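Local coordinates for protein 3,4-dihydroxy-2-butanone 4-phosphate synthase (Candida albicans, PDB 1TKU) that catalyses the conversion of D-ribulose 5-phosphate to formate and 3,4-dihydroxy-2-butanone 4-phosphate, a step of riboflavin biosynthesis, at residues N3-I8 with I190-I195; Y57-L62 with L130-V135. All coordinates share one frame; numbering follows the deposited sequence.

Interaction 1: residues N3-I8 with I190-I195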
ATOM      1  N   ASN B   3       1.590  32.021  -8.141  1.00 26.95           N
ATOM      2  CA  ASN B   3       3.023  31.720  -7.873  1.00 24.24           C
ATOM      3  C   ASN B   3       3.186  30.367  -7.188  1.00 21.62           C
ATOM      4  O   ASN B   3       4.295  29.974  -6.828  1.00 22.14           O
ATOM      5  CB  ASN B   3       3.638  32.819  -7.001  1.00 28.05           C
ATOM      6  CG  ASN B   3       2.908  32.994  -5.680  1.00 31.26           C
ATOM      7  OD1 ASN B   3       1.710  33.283  -5.651  1.00 33.71           O
ATOM      8  ND2 ASN B   3       3.629  32.822  -4.578  1.00 34.53           N
ATOM      9  N   ILE B   4       2.075  29.660  -7.001  1.00 16.34           N
ATOM     10  CA  ILE B   4       2.111  28.349  -6.364  1.00 14.05           C
ATOM     11  C   ILE B   4       1.562  27.269  -7.290  1.00 12.14           C
ATOM     12  O   ILE B   4       2.205  26.240  -7.502  1.00 12.02           O
ATOM     13  CB  ILE B   4       1.287  28.320  -5.052  1.00 14.08           C
ATOM     14  CG1 ILE B   4       1.921  29.242  -4.012  1.00 15.20           C
ATOM     15  CG2 ILE B   4       1.204  26.888  -4.518  1.00 13.86           C
ATOM     16  CD1 ILE B   4       1.170  29.277  -2.686  1.00 15.84           C
ATOM     17  N   PHE B   5       0.380  27.513  -7.846  1.00 10.56           N
ATOM     18  CA  PHE B   5      -0.263  26.543  -8.724  1.00 10.45           C
ATOM     19  C   PHE B   5      -0.106  26.811 -10.216  1.00 10.23           C
ATOM     20  O   PHE B   5      -0.216  27.948 -10.677  1.00 11.38           O
ATOM     21  CB  PHE B   5      -1.750  26.435  -8.369  1.00 10.57           C
ATOM     22  CG  PHE B   5      -1.998  26.103  -6.926  1.00  8.85           C
ATOM     23  CD1 PHE B   5      -2.273  27.108  -6.001  1.00  8.91           C
ATOM     24  CD2 PHE B   5      -1.901  24.790  -6.478  1.00  9.03           C
ATOM     25  CE1 PHE B   5      -2.449  26.807  -4.655  1.00  9.61           C
ATOM     26  CE2 PHE B   5      -2.074  24.479  -5.134  1.00  7.13           C
ATOM     27  CZ  PHE B   5      -2.346  25.489  -4.219  1.00  9.48           C
ATOM     28  N   THR B   6       0.149  25.739 -10.959  1.00  9.07           N
ATOM     29  CA  THR B   6       0.331  25.796 -12.407  1.00  8.21           C
ATOM     30  C   THR B   6      -1.007  25.899 -13.142  1.00  9.30           C
ATOM     31  O   THR B   6      -1.974  25.227 -12.782  1.00  8.82           O
ATOM     32  CB  THR B   6       1.068  24.526 -12.904  1.00  8.39           C
ATOM     33  OG1 THR B   6       2.391  24.497 -12.359  1.00  8.69           O
ATOM     34  CG2 THR B   6       1.156  24.502 -14.426  1.00  9.38           C
ATOM     35  N   PRO B   7      -1.082  26.752 -14.180  1.00  8.33           N
ATOM     36  CA  PRO B   7      -2.328  26.902 -14.946  1.00  9.00           C
ATOM     37  C   PRO B   7      -2.699  25.531 -15.511  1.00  8.33           C
ATOM     38  O   PRO B   7      -1.827  24.797 -15.968  1.00  7.86           O
ATOM     39  CB  PRO B   7      -1.942  27.890 -16.046  1.00  8.48           C
ATOM     40  CG  PRO B   7      -0.850  28.703 -15.407  1.00 10.06           C
ATOM     41  CD  PRO B   7      -0.037  27.653 -14.695  1.00  9.55           C
ATOM     42  N   ILE B   8      -3.984  25.192 -15.498  1.00  8.94           N
ATOM     43  CA  ILE B   8      -4.419  23.882 -15.971  1.00  8.21           C
ATOM     44  C   ILE B   8      -3.913  23.446 -17.343  1.00  8.24           C
ATOM     45  O   ILE B   8      -3.482  22.307 -17.499  1.00  7.49           O
ATOM     46  CB  ILE B   8      -5.971  23.757 -15.951  1.00  9.62           C
ATOM     47  CG1 ILE B   8      -6.472  23.709 -14.506  1.00 11.48           C
ATOM     48  CG2 ILE B   8      -6.414  22.479 -16.656  1.00 11.20           C
ATOM     49  CD1 ILE B   8      -6.296  24.984 -13.759  1.00 21.08           C
ATOM     50  N   ILE B 190       8.223  19.049 -10.262  1.00  8.79           N
ATOM     51  CA  ILE B 190       6.860  18.582 -10.486  1.00  7.79           C
ATOM     52  C   ILE B 190       5.892  19.737 -10.242  1.00  8.31           C
ATOM     53  O   ILE B 190       5.959  20.406  -9.212  1.00  8.52           O
ATOM     54  CB  ILE B 190       6.529  17.404  -9.542  1.00  7.95           C
ATOM     55  CG1 ILE B 190       7.442  16.218  -9.875  1.00  7.46           C
ATOM     56  CG2 ILE B 190       5.052  17.032  -9.663  1.00  9.49           C
ATOM     57  CD1 ILE B 190       7.380  15.074  -8.876  1.00  8.46           C
ATOM     58  N   LYS B 191       5.007  19.972 -11.206  1.00  8.25           N
ATOM     59  CA  LYS B 191       4.022  21.048 -11.121  1.00  7.85           C
ATOM     60  C   LYS B 191       2.919  20.704 -10.129  1.00  7.33           C
ATOM     61  O   LYS B 191       2.615  19.533  -9.906  1.00  7.54           O
ATOM     62  CB  LYS B 191       3.407  21.307 -12.499  1.00  9.52           C
ATOM     63  CG  LYS B 191       4.358  21.952 -13.505  1.00 10.02           C
ATOM     64  CD  LYS B 191       3.772  21.888 -14.911  1.00 13.73           C
ATOM     65  CE  LYS B 191       4.473  22.843 -15.867  1.00 14.81           C
ATOM     66  NZ  LYS B 191       5.947  22.656 -15.885  1.00 14.06           N
ATOM     67  N   ILE B 192       2.316  21.737  -9.547  1.00  7.64           N
ATOM     68  CA  ILE B 192       1.252  21.563  -8.565  1.00  7.91           C
ATOM     69  C   ILE B 192      -0.036  22.252  -9.010  1.00  9.28           C
ATOM     70  O   ILE B 192      -0.006  23.358  -9.557  1.00  8.84           O
ATOM     71  CB  ILE B 192       1.656  22.163  -7.196  1.00  8.50           C
ATOM     72  CG1 ILE B 192       3.040  21.659  -6.782  1.00 11.94           C
ATOM     73  CG2 ILE B 192       0.631  21.786  -6.137  1.00  9.26           C
ATOM     74  CD1 ILE B 192       4.187  22.353  -7.489  1.00 18.75           C
ATOM     75  N   ILE B 193      -1.164  21.584  -8.790  1.00  8.73           N
ATOM     76  CA  ILE B 193      -2.474  22.139  -9.130  1.00  8.07           C
ATOM     77  C   ILE B 193      -3.438  21.740  -8.021  1.00  6.89           C
ATOM     78  O   ILE B 193      -3.075  20.978  -7.125  1.00  7.70           O
ATOM     79  CB  ILE B 193      -3.041  21.578 -10.474  1.00  8.51           C
ATOM     80  CG1 ILE B 193      -3.242  20.062 -10.382  1.00 10.17           C
ATOM     81  CG2 ILE B 193      -2.118  21.936 -11.629  1.00  7.61           C
ATOM     82  CD1 ILE B 193      -1.962  19.260 -10.328  1.00 16.98           C
ATOM     83  N   ASN B 194      -4.655  22.275  -8.056  1.00  7.15           N
ATOM     84  CA  ASN B 194      -5.647  21.889  -7.063  1.00  7.59           C
ATOM     85  C   ASN B 194      -6.975  21.607  -7.762  1.00  8.41           C
ATOM     86  O   ASN B 194      -7.230  22.100  -8.865  1.00  8.58           O
ATOM     87  CB  ASN B 194      -5.788  22.946  -5.944  1.00  7.76           C
ATOM     88  CG  ASN B 194      -6.291  24.288  -6.438  1.00  8.34           C
ATOM     89  OD1 ASN B 194      -7.470  24.442  -6.771  1.00 10.48           O
ATOM     90  ND2 ASN B 194      -5.397  25.276  -6.476  1.00  7.26           N
ATOM     91  N   ILE B 195      -7.799  20.783  -7.129  1.00  8.38           N
ATOM     92  CA  ILE B 195      -9.079  20.383  -7.696  1.00  9.72           C
ATOM     93  C   ILE B 195     -10.039  21.529  -8.013  1.00 11.76           C
ATOM     94  O   ILE B 195     -10.699  21.510  -9.051  1.00 11.32           O
ATOM     95  CB  ILE B 195      -9.759  19.342  -6.779  1.00  8.83           C
ATOM     96  CG1 ILE B 195      -8.867  18.098  -6.692  1.00 11.62           C
ATOM     97  CG2 ILE B 195     -11.138  18.972  -7.322  1.00  8.97           C
ATOM     98  CD1 ILE B 195      -9.421  16.975  -5.842  1.00 10.94           C
TER
HETATM   99  O   HOH W   1       3.161  24.666  -9.747  1.00  9.25           O
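Thr6 N of the irregular N-terminal segment donates to Ile192 O of strand 191-194 over 2.8 Å, and Phe5 CA adds a C-H...O contact to the same oxygen. One water links the backbones next to this bond: it donates to Ile4 O, accepts from Ile192 N at 3.1 Å, and is hydrogen-bonded to Thr6 OG1 at 2.7 Å. The Thr6 hydroxyl, anti to its own carbonyl carbon (chi1 -65°), also rests against the aliphatic stem of Lys191, with OG1 3.4 Å from Lys191 CB, while the methyl CG2 lies by CD further along that chain. Strand 191-194 is an outermost strand of a mixed sheet; one edge is hydrogen-bonded to Ile22 and Met24 of strand 21-24, and the N-terminal segment runs along the other before entering helix 8-16. The Phe5 ring is sandwiched. Asn194 ND2 sits 3.4 Å above the centre of one face, its amide plane turned 87° from the ring, and Ile4 CG2 lies over the centre of the opposite face. Asn194 OD1 is held by Gln197 N, capping helix 195-203, which helps fix the amide that meets the ring. Ile192 CG2 touches the ring at CD2, 3.9 Å away, the two side chains crossing at about a right angle.

Interaction 2: residues Y57-L62 with L130-V135. With 5RP (ribulose-5-phosphate), chain D.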
ATOM      1  N   TYR B  57       0.236   2.875  -0.734  1.00  8.89           N
ATOM      2  CA  TYR B  57      -1.086   2.292  -0.965  1.00  7.66           C
ATOM      3  C   TYR B  57      -1.506   2.851  -2.325  1.00  8.21           C
ATOM      4  O   TYR B  57      -2.399   3.697  -2.419  1.00  7.74           O
ATOM      5  CB  TYR B  57      -2.052   2.757   0.139  1.00  6.80           C
ATOM      6  CG  TYR B  57      -3.186   1.799   0.450  1.00  8.68           C
ATOM      7  CD1 TYR B  57      -2.930   0.525   0.958  1.00  7.45           C
ATOM      8  CD2 TYR B  57      -4.515   2.178   0.268  1.00  9.47           C
ATOM      9  CE1 TYR B  57      -3.966  -0.349   1.276  1.00  6.92           C
ATOM     10  CE2 TYR B  57      -5.566   1.308   0.588  1.00  8.03           C
ATOM     11  CZ  TYR B  57      -5.283   0.049   1.090  1.00  8.33           C
ATOM     12  OH  TYR B  57      -6.309  -0.818   1.403  1.00  9.63           O
ATOM     13  N   VAL B  58      -0.849   2.368  -3.379  1.00  7.88           N
ATOM     14  CA  VAL B  58      -1.097   2.853  -4.735  1.00  7.84           C
ATOM     15  C   VAL B  58      -2.428   2.426  -5.336  1.00  8.31           C
ATOM     16  O   VAL B  58      -2.733   1.232  -5.431  1.00  8.06           O
ATOM     17  CB  VAL B  58       0.051   2.438  -5.680  1.00  8.75           C
ATOM     18  CG1 VAL B  58      -0.174   3.022  -7.069  1.00  7.90           C
ATOM     19  CG2 VAL B  58       1.381   2.928  -5.114  1.00  8.86           C
ATOM     20  N   CYS B  59      -3.208   3.424  -5.748  1.00  7.18           N
ATOM     21  CA  CYS B  59      -4.527   3.200  -6.328  1.00  6.76           C
ATOM     22  C   CYS B  59      -4.588   3.613  -7.790  1.00  6.92           C
ATOM     23  O   CYS B  59      -3.839   4.478  -8.237  1.00  6.66           O
ATOM     24  CB  CYS B  59      -5.581   3.985  -5.551  1.00  7.38           C
ATOM     25  SG  CYS B  59      -5.700   3.530  -3.821  1.00  8.84           S
ATOM     26  N   VAL B  60      -5.503   2.995  -8.527  1.00  6.87           N
ATOM     27  CA  VAL B  60      -5.662   3.296  -9.940  1.00  6.70           C
ATOM     28  C   VAL B  60      -7.098   3.678 -10.296  1.00  6.57           C
ATOM     29  O   VAL B  60      -7.944   2.818 -10.527  1.00  6.38           O
ATOM     30  CB  VAL B  60      -5.225   2.094 -10.814  1.00  7.78           C
ATOM     31  CG1 VAL B  60      -5.469   2.394 -12.285  1.00  9.22           C
ATOM     32  CG2 VAL B  60      -3.746   1.800 -10.586  1.00  7.07           C
ATOM     33  N   PRO B  61      -7.393   4.985 -10.320  1.00  8.19           N
ATOM     34  CA  PRO B  61      -8.735   5.459 -10.659  1.00  7.99           C
ATOM     35  C   PRO B  61      -9.111   5.080 -12.092  1.00  8.54           C
ATOM     36  O   PRO B  61      -8.327   5.268 -13.024  1.00  9.13           O
ATOM     37  CB  PRO B  61      -8.617   6.968 -10.481  1.00  7.52           C
ATOM     38  CG  PRO B  61      -7.654   7.082  -9.346  1.00  6.53           C
ATOM     39  CD  PRO B  61      -6.592   6.074  -9.733  1.00  7.41           C
ATOM     40  N   LEU B  62     -10.314   4.539 -12.246  1.00  7.56           N
ATOM     41  CA  LEU B  62     -10.847   4.133 -13.540  1.00  9.53           C
ATOM     42  C   LEU B  62     -12.289   4.606 -13.534  1.00  8.99           C
ATOM     43  O   LEU B  62     -12.859   4.841 -12.468  1.00  8.67           O
ATOM     44  CB  LEU B  62     -10.837   2.608 -13.681  1.00 10.59           C
ATOM     45  CG  LEU B  62      -9.519   1.835 -13.629  1.00 13.93           C
ATOM     46  CD1 LEU B  62      -9.815   0.340 -13.529  1.00 11.88           C
ATOM     47  CD2 LEU B  62      -8.690   2.141 -14.872  1.00 12.83           C
ATOM     48  N   LEU B 130      -4.797  -1.363  -6.273  1.00  6.05           N
ATOM     49  CA  LEU B 130      -6.137  -1.000  -5.809  1.00  7.26           C
ATOM     50  C   LEU B 130      -6.890  -0.119  -6.810  1.00  6.45           C
ATOM     51  O   LEU B 130      -6.731   1.099  -6.817  1.00  7.21           O
ATOM     52  CB  LEU B 130      -6.035  -0.255  -4.474  1.00  8.23           C
ATOM     53  CG  LEU B 130      -5.456  -1.004  -3.269  1.00  7.52           C
ATOM     54  CD1 LEU B 130      -4.410  -0.136  -2.586  1.00  6.15           C
ATOM     55  CD2 LEU B 130      -6.565  -1.363  -2.289  1.00  6.20           C
ATOM     56  N   PRO B 131      -7.723  -0.723  -7.672  1.00  7.25           N
ATOM     57  CA  PRO B 131      -8.461   0.098  -8.637  1.00  8.19           C
ATOM     58  C   PRO B 131      -9.567   0.859  -7.903  1.00  7.91           C
ATOM     59  O   PRO B 131     -10.111   0.368  -6.913  1.00  8.84           O
ATOM     60  CB  PRO B 131      -9.030  -0.934  -9.617  1.00  7.23           C
ATOM     61  CG  PRO B 131      -8.118  -2.122  -9.462  1.00  9.43           C
ATOM     62  CD  PRO B 131      -7.887  -2.152  -7.971  1.00  6.96           C
ATOM     63  N   LEU B 132      -9.889   2.056  -8.383  1.00  8.84           N
ATOM     64  CA  LEU B 132     -10.937   2.867  -7.773  1.00  9.08           C
ATOM     65  C   LEU B 132     -11.954   3.211  -8.848  1.00  8.63           C
ATOM     66  O   LEU B 132     -11.594   3.389 -10.008  1.00 10.90           O
ATOM     67  CB  LEU B 132     -10.356   4.158  -7.197  1.00  9.06           C
ATOM     68  CG  LEU B 132      -9.182   4.009  -6.228  1.00  9.13           C
ATOM     69  CD1 LEU B 132      -8.767   5.392  -5.745  1.00  6.81           C
ATOM     70  CD2 LEU B 132      -9.571   3.121  -5.059  1.00 10.39           C
ATOM     71  N   ARG B 133     -13.221   3.306  -8.460  1.00  8.33           N
ATOM     72  CA  ARG B 133     -14.274   3.626  -9.415  1.00 10.16           C
ATOM     73  C   ARG B 133     -14.708   5.087  -9.341  1.00  8.28           C
ATOM     74  O   ARG B 133     -15.366   5.499  -8.386  1.00  9.27           O
ATOM     75  CB  ARG B 133     -15.488   2.716  -9.187  1.00 10.89           C
ATOM     76  CG  ARG B 133     -15.198   1.233  -9.375  1.00 16.79           C
ATOM     77  CD  ARG B 133     -16.460   0.383  -9.248  1.00 20.23           C
ATOM     78  NE  ARG B 133     -17.405   0.674 -10.323  1.00 29.44           N
ATOM     79  CZ  ARG B 133     -18.532   0.005 -10.539  1.00 30.57           C
ATOM     80  NH1 ARG B 133     -18.869  -1.008  -9.753  1.00 34.34           N
ATOM     81  NH2 ARG B 133     -19.325   0.350 -11.543  1.00 32.99           N
ATOM     82  N   ALA B 134     -14.333   5.866 -10.353  1.00  8.05           N
ATOM     83  CA  ALA B 134     -14.704   7.276 -10.414  1.00  7.43           C
ATOM     84  C   ALA B 134     -16.158   7.367 -10.868  1.00  9.27           C
ATOM     85  O   ALA B 134     -16.565   6.676 -11.803  1.00  7.61           O
ATOM     86  CB  ALA B 134     -13.805   8.016 -11.394  1.00  8.96           C
ATOM     87  N   VAL B 135     -16.932   8.222 -10.207  1.00  8.95           N
ATOM     88  CA  VAL B 135     -18.338   8.375 -10.548  1.00  8.41           C
ATOM     89  C   VAL B 135     -18.552   9.091 -11.875  1.00  8.98           C
ATOM     90  O   VAL B 135     -17.749   9.936 -12.283  1.00  8.52           O
ATOM     91  CB  VAL B 135     -19.106   9.144  -9.439  1.00  7.92           C
ATOM     92  CG1 VAL B 135     -18.911   8.451  -8.099  1.00  8.67           C
ATOM     93  CG2 VAL B 135     -18.628  10.585  -9.367  1.00 10.14           C
TER
HETATM   94  C2  5RP D 801      -6.639  10.403  -0.614  1.00 35.59           C
HETATM   95  C3  5RP D 801      -6.337   9.938  -2.023  1.00 33.69           C
HETATM   96  C5  5RP D 801      -6.304   8.438  -2.313  1.00 32.91           C
HETATM   97  O13 5RP D 801      -5.659   8.071  -3.552  1.00 35.37           O
HETATM   98  C6  5RP D 801      -7.756   7.832  -2.274  1.00 29.21           C
HETATM   99  O14 5RP D 801      -7.703   6.397  -2.399  1.00 32.13           O
HETATM  100  C7  5RP D 801      -8.685   8.374  -3.406  1.00 25.31           C
HETATM  101  O8  5RP D 801      -9.098   9.702  -3.074  1.00 22.37           O
HETATM  102  P9  5RP D 801     -10.630  10.178  -3.074  1.00 16.81           P
HETATM  103  O12 5RP D 801     -11.497   9.378  -1.993  1.00 18.44           O
HETATM  104  O11 5RP D 801     -11.286   9.988  -4.530  1.00 17.19           O
HETATM  105  O10 5RP D 801     -10.603  11.746  -2.748  1.00 17.47           O
HETATM  106  O4  5RP D 801      -6.131  10.728  -2.932  1.00 36.35           O
HETATM  107  O1  5RP D 801      -6.580  11.841  -0.493  1.00 35.93           O
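With CG turned anti to the backbone N (chi1 -152°), the Tyr57 side chain swings its ring across Leu130, whose CG is anti to its own carbonyl carbon (chi1 -63°). Leu130 CD1 is thereby set over the ring centre, 3.5 Å from the Tyr57 centroid and only 6° off the normal, a CH-pi contact; CD2 lies by the phenol end, 3.7 Å from Tyr57 OH. Tyr57 of the second subunit also packs on Leu130, bringing this end of the contact to the dimer interface. Beyond it, strands 59-63 and 129-134 run parallel. A weak hydrogen bond from Leu130 N to Val58 O starts the ladder; Val60 N to Leu130 O, Leu132 N to Val60 O, Leu62 N to Leu132 O and Ala134 N to Leu62 O (2.8 Å) continue it. Cys59, Pro61, Leu130 and Leu132 share one face of the pair. There Leu132 CD1 presses on Cys59 CB at 3.5 Å, a tight carbon contact, and ribulose 5-phosphate lies above: its O14 is 3.7 Å from Leu132 CD1 and 3.8 Å from Cys59 SG. Thr85, Arg142, His145 and Thr146 supply hydrogen bonds to the substrate, which suggests that the two strands contribute mainly apolar surface beside the sugar, on a backbone whose polar groups are largely paired.

Overall arrangement
Interaction 2 is buried near the middle of the chain, whereas interaction 1 is partly buried at its periphery; their centres are 22 Å apart and they do not touch. Strand 162-166 lies between them in the architecture: it hydrogen-bonds to 57-62 and, separated from 191-194 by strands 34-38 and 21-24, belongs to the sheet that carries interaction 1. The chemistry follows position. Along 190-195 an irregular segment is fastened by a single direct backbone bond, a bridging water and an amide over a ring. Between 57-62 and 130-135 a regular parallel ladder is combined with apolar packing, and it lines the substrate pocket and reaches the second subunit.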